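Local coordinates for Lin0012 protein (Listeria innocua, PDB 3K17), which probably phosphorylates phosphomevalonate with ATP in the mevalonate route to isopentenyl diphosphate, as a kinase of the GHMP family, at residues 8-13 with 353-358; 39-44 with 101-106; 47-52 with 97-102; 51-56 with 73-78. All coordinates share one frame; numbering follows the deposited sequence.

Contact 1 of 4, residues 8-13 with 353-358; sequences QVKIPG and RVQITE
Lys10 lies against Gln355 where strand 355-357, near the C-terminus, runs antiparallel to strand 7-18. The lysine CG lies beside its own backbone N (chi1 -58°), which keeps both CB and CG near the oxygen that this N binds. CB sits 3.7 Å from Gln355 O, and CG is 3.9 Å from the same oxygen. Lys10 CD passes Gln355 CD at 4.2 Å. Beyond this the chain bends away, and NZ hydrogen-bonds Thr40 OG1 on the next strand.

The backbones hold through two reciprocal pairs. Gln8 N donates to Thr357 O almost straight, at 2.9 Å and 175°. Thr357 N returns a bond to Gln8 O. Lys10 N gives to Gln355 O, and Gln355 N to Lys10 O in the carbonyl plane. Between these pairs Val9 faces Ile356 as a non-hydrogen-bonded pair, CG2 to CG1 4.2 Å. Just before strand 355-357, Val354 splits its two methyls. CG1 lies 4.0 Å from Ile11 CD1, while CG2 lies 3.7 Å from Pro12 CD.

Gln8, Lys10, Gln355 and Thr357 share one face, and Val9 and Ile356 pair on the other. The contact rests on backbone hydrogen bonds, with no charge pair across it.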
# COMPACT_ATOMS: atom_id res chain seq x y z
N GLN A 8 13.27 -29.37 -30.25
CA GLN A 8 14.44 -28.68 -29.71
C GLN A 8 14.77 -27.44 -30.53
O GLN A 8 14.97 -27.53 -31.74
CB GLN A 8 15.66 -29.59 -29.67
CG GLN A 8 16.86 -28.96 -28.97
CD GLN A 8 18.19 -29.63 -29.32
OE1 GLN A 8 18.67 -29.54 -30.45
NE2 GLN A 8 18.78 -30.30 -28.34
N VAL A 9 14.84 -26.30 -29.87
CA VAL A 9 15.17 -25.04 -30.54
C VAL A 9 16.46 -24.47 -29.95
O VAL A 9 16.57 -24.28 -28.73
CB VAL A 9 14.04 -23.99 -30.37
CG1 VAL A 9 14.50 -22.64 -30.91
CG2 VAL A 9 12.78 -24.47 -31.10
N LYS A 10 17.44 -24.20 -30.80
CA LYS A 10 18.70 -23.64 -30.35
C LYS A 10 18.87 -22.27 -30.99
O LYS A 10 18.93 -22.14 -32.21
CB LYS A 10 19.88 -24.53 -30.73
CG LYS A 10 19.78 -25.94 -30.18
CD LYS A 10 21.00 -26.78 -30.55
CE LYS A 10 22.01 -26.80 -29.43
NZ LYS A 10 21.46 -27.46 -28.20
N ILE A 11 18.92 -21.25 -30.13
CA ILE A 11 19.09 -19.88 -30.56
C ILE A 11 20.48 -19.42 -30.18
O ILE A 11 20.91 -19.51 -29.01
CB ILE A 11 18.05 -18.95 -29.88
CG1 ILE A 11 16.63 -19.46 -30.16
CG2 ILE A 11 18.20 -17.53 -30.40
CD1 ILE A 11 16.31 -19.67 -31.65
N PRO A 12 21.23 -18.91 -31.17
CA PRO A 12 22.59 -18.44 -30.94
C PRO A 12 22.60 -17.09 -30.22
O PRO A 12 21.64 -16.33 -30.31
CB PRO A 12 23.16 -18.34 -32.35
CG PRO A 12 21.95 -17.85 -33.13
CD PRO A 12 20.83 -18.73 -32.58
N GLY A 13 23.69 -16.83 -29.50
CA GLY A 13 23.85 -15.56 -28.82
C GLY A 13 24.26 -14.54 -29.87
O GLY A 13 24.44 -14.89 -31.03
N ARG A 353 24.22 -20.35 -35.75
CA ARG A 353 23.08 -20.59 -36.63
C ARG A 353 21.94 -21.20 -35.84
O ARG A 353 22.15 -22.07 -35.00
CB ARG A 353 23.45 -21.56 -37.76
CG ARG A 353 24.73 -21.25 -38.50
CD ARG A 353 24.62 -20.01 -39.38
NE ARG A 353 25.73 -19.95 -40.32
CZ ARG A 353 25.93 -18.96 -41.18
NH1 ARG A 353 25.09 -17.94 -41.22
NH2 ARG A 353 26.97 -19.00 -42.01
N VAL A 354 20.72 -20.77 -36.13
CA VAL A 354 19.53 -21.30 -35.48
C VAL A 354 19.37 -22.76 -35.90
O VAL A 354 19.48 -23.10 -37.07
CB VAL A 354 18.27 -20.51 -35.87
CG1 VAL A 354 17.03 -21.18 -35.28
CG2 VAL A 354 18.39 -19.07 -35.38
N GLN A 355 19.12 -23.63 -34.92
CA GLN A 355 18.94 -25.05 -35.18
C GLN A 355 17.63 -25.50 -34.55
O GLN A 355 17.48 -25.50 -33.33
CB GLN A 355 20.11 -25.85 -34.59
CG GLN A 355 21.46 -25.48 -35.18
CD GLN A 355 22.62 -25.82 -34.26
OE1 GLN A 355 23.38 -24.94 -33.86
NE2 GLN A 355 22.76 -27.10 -33.93
N ILE A 356 16.67 -25.86 -35.40
CA ILE A 356 15.36 -26.32 -34.95
C ILE A 356 15.12 -27.75 -35.42
O ILE A 356 14.98 -28.00 -36.61
CB ILE A 356 14.24 -25.43 -35.52
CG1 ILE A 356 14.40 -24.00 -35.00
CG2 ILE A 356 12.87 -26.00 -35.14
CD1 ILE A 356 13.36 -23.05 -35.53
N THR A 357 15.08 -28.68 -34.48
CA THR A 357 14.87 -30.08 -34.84
C THR A 357 13.70 -30.69 -34.09
O THR A 357 13.62 -30.60 -32.86
CB THR A 357 16.15 -30.90 -34.58
OG1 THR A 357 16.45 -30.90 -33.18
CG2 THR A 357 17.32 -30.32 -35.35
N GLU A 358 12.79 -31.30 -34.84
CA GLU A 358 11.61 -31.94 -34.26
C GLU A 358 11.86 -33.44 -34.08
O GLU A 358 10.92 -34.23 -33.95
CB GLU A 358 10.39 -31.71 -35.15
CG GLU A 358 9.98 -30.25 -35.25
CD GLU A 358 8.61 -30.06 -35.88
OE1 GLU A 358 7.64 -30.66 -35.39
OE2 GLU A 358 8.51 -29.29 -36.86

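Contact 2 of 4, residues 39-44 with 101-106; sequences ITLTLE and MVIETE
Neighbouring antiparallel strands of the mixed sheet of a GHMP-family kinase meet here, with Thr40 opposite Glu104 and Thr42 opposite Val102. Both are hydrogen-bonded pairs, and N and O are used in both directions. Thr40 N reaches Glu104 O at 2.8 Å, with the donor tilted 35° from the carbonyl plane. Glu104 N returns to Thr40 O, this time in the plane. Thr42 and Val102 repeat the exchange.

The residues between them turn to the other face and build an aliphatic layer. Leu41 CG is anti to the backbone N (chi1 -168°), and its two methyls part. CD1 stays by Ile103, whose CG1 is 3.7 Å from Leu41 CG. CD2 goes to selenomethionine Met101, 3.9 Å from its CG. The same CG is met by Leu43 CD1, so Met101 CG touches both leucines. At the far end Ile39 CG2 and Ile103 CG2 touch at 3.8 Å. Helix 119-135 packs on this layer through Ala122, Ala126 and Ala130, and Ile82 of helix 76-91 touches Met101.

The threonine face carries polar groups. Thr40 OG1 is bound to Lys10 NZ of the adjoining strand. One water bridges the two strands, though it may not serve all its acceptors at once. It is hydrogen-bonded to Thr42 OG1 at 2.6 Å, and probably donates to Val102 O at 2.8 Å and Glu104 OE1 at 2.8 Å.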
# COMPACT_ATOMS: atom_id res chain seq x y z
N ILE A 39 21.10 -20.81 -26.45
CA ILE A 39 20.06 -20.94 -25.46
C ILE A 39 19.32 -22.09 -26.13
O ILE A 39 19.14 -22.10 -27.35
CB ILE A 39 19.17 -19.67 -25.40
CG1 ILE A 39 19.73 -18.72 -24.33
CG2 ILE A 39 17.72 -20.07 -25.11
CD1 ILE A 39 18.98 -17.44 -24.16
N THR A 40 18.93 -23.10 -25.34
CA THR A 40 18.22 -24.25 -25.89
C THR A 40 16.84 -24.37 -25.25
O THR A 40 16.73 -24.44 -24.03
CB THR A 40 18.99 -25.56 -25.63
OG1 THR A 40 20.28 -25.48 -26.25
CG2 THR A 40 18.24 -26.75 -26.21
N LEU A 41 15.80 -24.37 -26.07
CA LEU A 41 14.44 -24.50 -25.56
C LEU A 41 13.86 -25.83 -26.06
O LEU A 41 13.75 -26.05 -27.26
CB LEU A 41 13.58 -23.32 -26.04
CG LEU A 41 12.22 -23.17 -25.35
CD1 LEU A 41 11.67 -21.78 -25.56
CD2 LEU A 41 11.24 -24.23 -25.87
N THR A 42 13.53 -26.71 -25.12
CA THR A 42 12.96 -28.01 -25.46
C THR A 42 11.46 -27.98 -25.15
O THR A 42 11.06 -27.68 -24.01
CB THR A 42 13.66 -29.14 -24.67
OG1 THR A 42 15.07 -29.09 -24.94
CG2 THR A 42 13.12 -30.51 -25.07
N LEU A 43 10.64 -28.25 -26.16
CA LEU A 43 9.19 -28.22 -26.01
C LEU A 43 8.54 -29.57 -26.26
O LEU A 43 8.96 -30.32 -27.15
CB LEU A 43 8.59 -27.19 -26.97
CG LEU A 43 7.06 -27.09 -27.10
CD1 LEU A 43 6.70 -25.73 -27.66
CD2 LEU A 43 6.51 -28.21 -28.00
N GLU A 44 7.52 -29.88 -25.48
CA GLU A 44 6.81 -31.14 -25.63
C GLU A 44 5.38 -30.97 -25.13
O GLU A 44 5.09 -30.04 -24.39
CB GLU A 44 7.51 -32.23 -24.80
CG GLU A 44 7.38 -32.04 -23.31
CD GLU A 44 8.33 -32.90 -22.51
OE1 GLU A 44 9.56 -32.67 -22.59
OE2 GLU A 44 7.86 -33.81 -21.79
N MSE A 101 7.90 -26.41 -21.61
CA MSE A 101 9.06 -25.80 -22.24
C MSE A 101 10.18 -25.62 -21.23
O MSE A 101 9.96 -25.06 -20.15
CB MSE A 101 8.69 -24.43 -22.84
CG MSE A 101 7.75 -24.50 -24.05
SE MSE A 101 7.37 -22.74 -24.78
CE MSE A 101 5.88 -22.27 -23.62
N VAL A 102 11.36 -26.09 -21.59
CA VAL A 102 12.53 -26.01 -20.73
C VAL A 102 13.65 -25.25 -21.42
O VAL A 102 14.13 -25.67 -22.48
CB VAL A 102 13.05 -27.41 -20.36
CG1 VAL A 102 14.34 -27.29 -19.54
CG2 VAL A 102 11.99 -28.17 -19.57
N ILE A 103 14.07 -24.15 -20.82
CA ILE A 103 15.15 -23.34 -21.38
C ILE A 103 16.46 -23.54 -20.64
O ILE A 103 16.52 -23.45 -19.41
CB ILE A 103 14.79 -21.84 -21.36
CG1 ILE A 103 13.54 -21.60 -22.22
CG2 ILE A 103 15.98 -21.01 -21.85
CD1 ILE A 103 13.10 -20.15 -22.30
N GLU A 104 17.52 -23.83 -21.40
CA GLU A 104 18.86 -24.01 -20.85
C GLU A 104 19.73 -22.96 -21.53
O GLU A 104 19.36 -22.46 -22.60
CB GLU A 104 19.40 -25.40 -21.19
CG GLU A 104 18.61 -26.57 -20.62
CD GLU A 104 19.03 -27.90 -21.25
OE1 GLU A 104 18.78 -28.10 -22.47
OE2 GLU A 104 19.62 -28.73 -20.53
N THR A 105 20.88 -22.65 -20.95
CA THR A 105 21.75 -21.64 -21.55
C THR A 105 23.25 -21.96 -21.53
O THR A 105 23.74 -22.66 -20.64
CB THR A 105 21.56 -20.28 -20.86
OG1 THR A 105 22.48 -19.33 -21.42
CG2 THR A 105 21.81 -20.40 -19.35
N GLU A 106 23.96 -21.42 -22.52
CA GLU A 106 25.40 -21.56 -22.65
C GLU A 106 25.93 -20.13 -22.76
O GLU A 106 27.10 -19.91 -23.06
CB GLU A 106 25.80 -22.31 -23.94
CG GLU A 106 25.05 -23.60 -24.22
CD GLU A 106 25.54 -24.29 -25.51
OE1 GLU A 106 25.86 -23.58 -26.50
OE2 GLU A 106 25.60 -25.53 -25.54
O HOH W 1 16.16 -27.41 -23.26

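Contact 3 of 4, residues 47-52 with 97-102; sequences ERNELW and TPVKMV
Glu50, Leu51 and Trp52 pair in parallel with Lys100, Met101 and Val102. The backbone bonds alternate. Glu50 N gives to Val99 O, Met101 N to Glu50 O at 2.7 Å, and Trp52 N to Met101 O.

A side-chain bond extends the pairing. Asn49 OD1 takes Val99 N at 3.2 Å, in the plane of its amide carbonyl. A water donates to the same OD1 and to Thr97 O, while Asn49 ND2 is held by Trp62 O.

Charge is handled indirectly. The extended Lys100 chain runs beside Glu50, with CD 3.2 Å from Glu50 OE1. Glu50 OE1 and Lys100 NZ stay 4.1 Å apart, beyond a salt bridge, and a water joins them. Glu50 OE1 also takes Trp52 NE1 at 2.8 Å. This oxygen lies in the indole plane, which should help fix the ring's turn, but NE1 meets it from above the carboxylate plane.

Apolar contacts follow. Val102 CG2 makes an off-centre CH-pi contact with the five-membered ring of Trp52, 4.2 Å from its centroid. Leu51 CD1 packs on Met101 CB at 4.2 Å.

The two strands and helix 76-91 form a beta-alpha-beta crossover. Leu51 and Met101 both touch Ile82 of that helix, while strand 37-45 flanks strand 99-105.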
# COMPACT_ATOMS: atom_id res chain seq x y z
N GLU A 47 0.19 -32.23 -19.89
CA GLU A 47 -1.19 -32.14 -19.41
C GLU A 47 -1.53 -30.69 -19.09
O GLU A 47 -2.68 -30.26 -19.25
CB GLU A 47 -1.37 -33.00 -18.15
CG GLU A 47 -1.07 -34.48 -18.34
CD GLU A 47 -1.97 -35.13 -19.39
OE1 GLU A 47 -3.19 -34.85 -19.36
OE2 GLU A 47 -1.46 -35.92 -20.22
N ARG A 48 -0.53 -29.95 -18.62
CA ARG A 48 -0.70 -28.55 -18.27
C ARG A 48 0.53 -27.76 -18.72
O ARG A 48 1.61 -28.33 -18.88
CB ARG A 48 -0.91 -28.41 -16.76
CG ARG A 48 -2.29 -28.85 -16.29
CD ARG A 48 -2.41 -28.79 -14.77
NE ARG A 48 -1.65 -29.85 -14.12
CZ ARG A 48 -2.00 -31.14 -14.13
NH1 ARG A 48 -3.10 -31.52 -14.76
NH2 ARG A 48 -1.25 -32.04 -13.50
N ASN A 49 0.35 -26.46 -18.93
CA ASN A 49 1.47 -25.62 -19.35
C ASN A 49 2.57 -25.63 -18.32
O ASN A 49 2.31 -25.62 -17.13
CB ASN A 49 1.02 -24.19 -19.58
CG ASN A 49 0.27 -24.02 -20.86
OD1 ASN A 49 0.56 -24.69 -21.85
ND2 ASN A 49 -0.70 -23.11 -20.87
N GLU A 50 3.81 -25.59 -18.80
CA GLU A 50 4.95 -25.60 -17.91
C GLU A 50 6.12 -24.86 -18.54
O GLU A 50 6.49 -25.14 -19.68
CB GLU A 50 5.35 -27.04 -17.64
CG GLU A 50 5.62 -27.36 -16.21
CD GLU A 50 5.91 -28.82 -16.02
OE1 GLU A 50 6.95 -29.28 -16.55
OE2 GLU A 50 5.11 -29.51 -15.36
N LEU A 51 6.68 -23.90 -17.81
CA LEU A 51 7.84 -23.16 -18.30
C LEU A 51 8.93 -23.23 -17.24
O LEU A 51 8.68 -22.95 -16.07
CB LEU A 51 7.50 -21.69 -18.57
CG LEU A 51 8.72 -20.82 -18.89
CD1 LEU A 51 9.41 -21.32 -20.17
CD2 LEU A 51 8.29 -19.36 -19.05
N TRP A 52 10.12 -23.62 -17.68
CA TRP A 52 11.28 -23.70 -16.80
C TRP A 52 12.36 -22.82 -17.42
O TRP A 52 12.61 -22.90 -18.62
CB TRP A 52 11.85 -25.13 -16.75
CG TRP A 52 10.91 -26.20 -16.30
CD1 TRP A 52 9.78 -26.62 -16.93
CD2 TRP A 52 11.07 -27.04 -15.15
NE1 TRP A 52 9.23 -27.68 -16.25
CE2 TRP A 52 10.00 -27.96 -15.15
CE3 TRP A 52 12.02 -27.10 -14.12
CZ2 TRP A 52 9.85 -28.93 -14.15
CZ3 TRP A 52 11.87 -28.07 -13.13
CH2 TRP A 52 10.79 -28.97 -13.16
N THR A 97 -2.60 -25.71 -27.09
CA THR A 97 -2.70 -26.95 -26.35
C THR A 97 -1.59 -26.90 -25.32
O THR A 97 -0.57 -26.24 -25.53
CB THR A 97 -2.54 -28.17 -27.28
OG1 THR A 97 -1.30 -28.07 -27.99
CG2 THR A 97 -3.70 -28.23 -28.28
N PRO A 98 -1.77 -27.59 -24.18
CA PRO A 98 -0.75 -27.59 -23.13
C PRO A 98 0.63 -28.09 -23.54
O PRO A 98 0.75 -29.15 -24.16
CB PRO A 98 -1.38 -28.45 -22.03
CG PRO A 98 -2.33 -29.35 -22.79
CD PRO A 98 -2.93 -28.40 -23.79
N VAL A 99 1.66 -27.32 -23.21
CA VAL A 99 3.03 -27.71 -23.53
C VAL A 99 4.01 -27.41 -22.40
O VAL A 99 3.80 -26.49 -21.60
CB VAL A 99 3.56 -26.98 -24.80
CG1 VAL A 99 2.69 -27.30 -26.00
CG2 VAL A 99 3.62 -25.48 -24.55
N LYS A 100 5.07 -28.21 -22.34
CA LYS A 100 6.12 -28.04 -21.35
C LYS A 100 7.33 -27.50 -22.10
O LYS A 100 7.72 -28.06 -23.12
CB LYS A 100 6.47 -29.37 -20.69
CG LYS A 100 7.75 -29.35 -19.87
CD LYS A 100 8.02 -30.72 -19.24
CE LYS A 100 9.38 -30.76 -18.56
NZ LYS A 100 9.66 -32.05 -17.88
N MSE A 101 7.90 -26.41 -21.61
CA MSE A 101 9.06 -25.80 -22.24
C MSE A 101 10.18 -25.62 -21.23
O MSE A 101 9.96 -25.06 -20.15
CB MSE A 101 8.69 -24.43 -22.84
CG MSE A 101 7.75 -24.50 -24.05
SE MSE A 101 7.37 -22.74 -24.78
CE MSE A 101 5.88 -22.27 -23.62
N VAL A 102 11.36 -26.09 -21.59
CA VAL A 102 12.53 -26.01 -20.73
C VAL A 102 13.65 -25.25 -21.42
O VAL A 102 14.13 -25.67 -22.48
CB VAL A 102 13.05 -27.41 -20.36
CG1 VAL A 102 14.34 -27.29 -19.54
CG2 VAL A 102 11.99 -28.17 -19.57
O HOH W 2 0.20 -23.85 -24.46
O HOH W 3 7.67 -31.68 -15.66

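Contact 4 of 4, residues 51-56 with 73-78; sequences LWIPHY and EHWTFT
His55 sends CG anti to its backbone N (chi1 -169°), and this brings its imidazole over that of His74. Tyr56 has CG anti to the carbonyl carbon (chi1 -64°), which carries its ring to the indole of Trp75. The two histidines stack face to face, centroids 3.6 Å apart and planes at 11°. His74 CB also sits over the His55 ring as a CH-pi contact.

Tyr56 and Trp75 form an offset stack. The phenol lies nearly parallel to the five-membered ring, with centroids 4.0 Å apart, though the closeness of the two rings is doubtful in the model. On the other face of the phenol His55 ND1 stands over the centre, 3.6 Å above the plane. Tyr56 is therefore held between the indole and the edge of an imidazole. Its OH accepts a hydrogen bond from His74 N at 3.2 Å and also lies at the edge of the His74 ring.

The setting is the strand-to-helix passage of a beta-alpha-beta unit. Strand 50-52 ends in a type I beta turn from Ile53 to Tyr56, and the chain later enters helix 76-91. Near the start of that helix Thr76 OG1 donates to Glu73 O.

Ile53 shares one face of the indole with Tyr56. Ile53 CG1 lies over the six-membered ring of Trp75, 3.9 Å from its centroid. Ile53 CD1 is 3.3 Å from His74 O. Leu51 CG meets Trp75 CZ3 at 3.7 Å. One methyl of Leu51, CD2, goes on to Thr78 OG1 at 3.6 Å.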
# COMPACT_ATOMS: atom_id res chain seq x y z
N LEU A 51 6.68 -23.90 -17.81
CA LEU A 51 7.84 -23.16 -18.30
C LEU A 51 8.93 -23.23 -17.24
O LEU A 51 8.68 -22.95 -16.07
CB LEU A 51 7.50 -21.69 -18.57
CG LEU A 51 8.72 -20.82 -18.89
CD1 LEU A 51 9.41 -21.32 -20.17
CD2 LEU A 51 8.29 -19.36 -19.05
N TRP A 52 10.12 -23.62 -17.68
CA TRP A 52 11.28 -23.70 -16.80
C TRP A 52 12.36 -22.82 -17.42
O TRP A 52 12.61 -22.90 -18.62
CB TRP A 52 11.85 -25.13 -16.75
CG TRP A 52 10.91 -26.20 -16.30
CD1 TRP A 52 9.78 -26.62 -16.93
CD2 TRP A 52 11.07 -27.04 -15.15
NE1 TRP A 52 9.23 -27.68 -16.25
CE2 TRP A 52 10.00 -27.96 -15.15
CE3 TRP A 52 12.02 -27.10 -14.12
CZ2 TRP A 52 9.85 -28.93 -14.15
CZ3 TRP A 52 11.87 -28.07 -13.13
CH2 TRP A 52 10.79 -28.97 -13.16
N ILE A 53 12.99 -21.97 -16.60
CA ILE A 53 14.08 -21.14 -17.11
C ILE A 53 15.25 -21.30 -16.15
O ILE A 53 15.07 -21.69 -14.99
CB ILE A 53 13.68 -19.65 -17.25
CG1 ILE A 53 13.28 -19.05 -15.90
CG2 ILE A 53 12.55 -19.53 -18.24
CD1 ILE A 53 13.13 -17.55 -15.95
N PRO A 54 16.47 -21.01 -16.62
CA PRO A 54 17.66 -21.14 -15.79
C PRO A 54 17.63 -20.47 -14.43
O PRO A 54 18.09 -21.03 -13.45
CB PRO A 54 18.78 -20.58 -16.67
CG PRO A 54 18.27 -20.85 -18.07
CD PRO A 54 16.82 -20.47 -17.95
N HIS A 55 17.08 -19.26 -14.36
CA HIS A 55 17.07 -18.56 -13.09
C HIS A 55 16.29 -19.24 -11.96
O HIS A 55 16.69 -19.16 -10.80
CB HIS A 55 16.55 -17.13 -13.28
CG HIS A 55 16.75 -16.27 -12.07
ND1 HIS A 55 15.95 -16.35 -10.95
CD2 HIS A 55 17.70 -15.34 -11.79
CE1 HIS A 55 16.40 -15.51 -10.03
NE2 HIS A 55 17.46 -14.89 -10.52
N TYR A 56 15.21 -19.93 -12.29
CA TYR A 56 14.41 -20.58 -11.25
C TYR A 56 14.53 -22.09 -11.20
O TYR A 56 14.69 -22.74 -12.23
CB TYR A 56 12.94 -20.19 -11.42
CG TYR A 56 12.69 -18.71 -11.23
CD1 TYR A 56 12.70 -18.14 -9.95
CD2 TYR A 56 12.44 -17.88 -12.32
CE1 TYR A 56 12.47 -16.78 -9.77
CE2 TYR A 56 12.22 -16.53 -12.16
CZ TYR A 56 12.23 -15.98 -10.88
OH TYR A 56 11.98 -14.64 -10.72
N GLU A 73 10.43 -11.61 -11.05
CA GLU A 73 10.93 -10.61 -11.98
C GLU A 73 11.68 -11.20 -13.17
O GLU A 73 11.66 -10.64 -14.27
CB GLU A 73 11.86 -9.64 -11.24
CG GLU A 73 12.71 -8.77 -12.14
CD GLU A 73 13.82 -8.06 -11.38
OE1 GLU A 73 13.50 -7.33 -10.41
OE2 GLU A 73 15.00 -8.22 -11.74
N HIS A 74 12.34 -12.33 -12.97
CA HIS A 74 13.11 -12.94 -14.04
C HIS A 74 12.32 -13.72 -15.08
O HIS A 74 12.89 -14.24 -16.04
CB HIS A 74 14.22 -13.80 -13.45
CG HIS A 74 15.18 -13.03 -12.62
ND1 HIS A 74 14.89 -12.60 -11.34
CD2 HIS A 74 16.40 -12.52 -12.91
CE1 HIS A 74 15.88 -11.87 -10.88
NE2 HIS A 74 16.81 -11.80 -11.81
N TRP A 75 11.00 -13.78 -14.89
CA TRP A 75 10.12 -14.48 -15.82
C TRP A 75 9.64 -13.53 -16.93
O TRP A 75 9.18 -13.97 -17.98
CB TRP A 75 8.86 -14.99 -15.10
CG TRP A 75 9.06 -16.12 -14.14
CD1 TRP A 75 8.96 -16.06 -12.77
CD2 TRP A 75 9.37 -17.48 -14.46
NE1 TRP A 75 9.19 -17.30 -12.23
CE2 TRP A 75 9.45 -18.19 -13.24
CE3 TRP A 75 9.59 -18.17 -15.66
CZ2 TRP A 75 9.74 -19.56 -13.19
CZ3 TRP A 75 9.88 -19.53 -15.61
CH2 TRP A 75 9.95 -20.21 -14.38
N THR A 76 9.74 -12.24 -16.67
CA THR A 76 9.23 -11.23 -17.58
C THR A 76 9.50 -11.39 -19.07
O THR A 76 8.55 -11.40 -19.85
CB THR A 76 9.65 -9.82 -17.13
OG1 THR A 76 9.36 -9.68 -15.73
CG2 THR A 76 8.84 -8.77 -17.86
N PHE A 77 10.76 -11.51 -19.49
CA PHE A 77 11.01 -11.62 -20.92
C PHE A 77 10.31 -12.81 -21.57
O PHE A 77 9.66 -12.65 -22.59
CB PHE A 77 12.51 -11.68 -21.23
CG PHE A 77 13.18 -10.32 -21.21
CD1 PHE A 77 12.93 -9.40 -22.23
CD2 PHE A 77 14.04 -9.97 -20.18
CE1 PHE A 77 13.53 -8.13 -22.22
CE2 PHE A 77 14.65 -8.70 -20.16
CZ PHE A 77 14.38 -7.78 -21.19
N THR A 78 10.45 -14.00 -20.99
CA THR A 78 9.83 -15.19 -21.57
C THR A 78 8.31 -15.21 -21.42
O THR A 78 7.61 -15.71 -22.31
CB THR A 78 10.44 -16.49 -20.99
OG1 THR A 78 10.36 -16.47 -19.56
CG2 THR A 78 11.90 -16.61 -21.40

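Contacts 1, 2 and 3 lie in one mixed sheet and follow its strands in order: 355-357, 7-18, 37-45, 99-105 and 50-52. Contacts 1 and 2, centres about 10 Å apart, join by backbone bonds between strands 7-18 and 37-45. Contacts 2 and 3, centres about 12 Å apart, share Met101 and Val102 on strand 99-105. The centre of contact 4 lies about 13 Å from that of contact 3. It leads from the end of strand 50-52 to helix 76-91. Along the chain contact 4 is nested inside contact 2, and contacts 2, 3 and 4 all fall inside contact 1. The C-terminal strand thus closes back on the N-terminal one, tying both chain ends into one sheet.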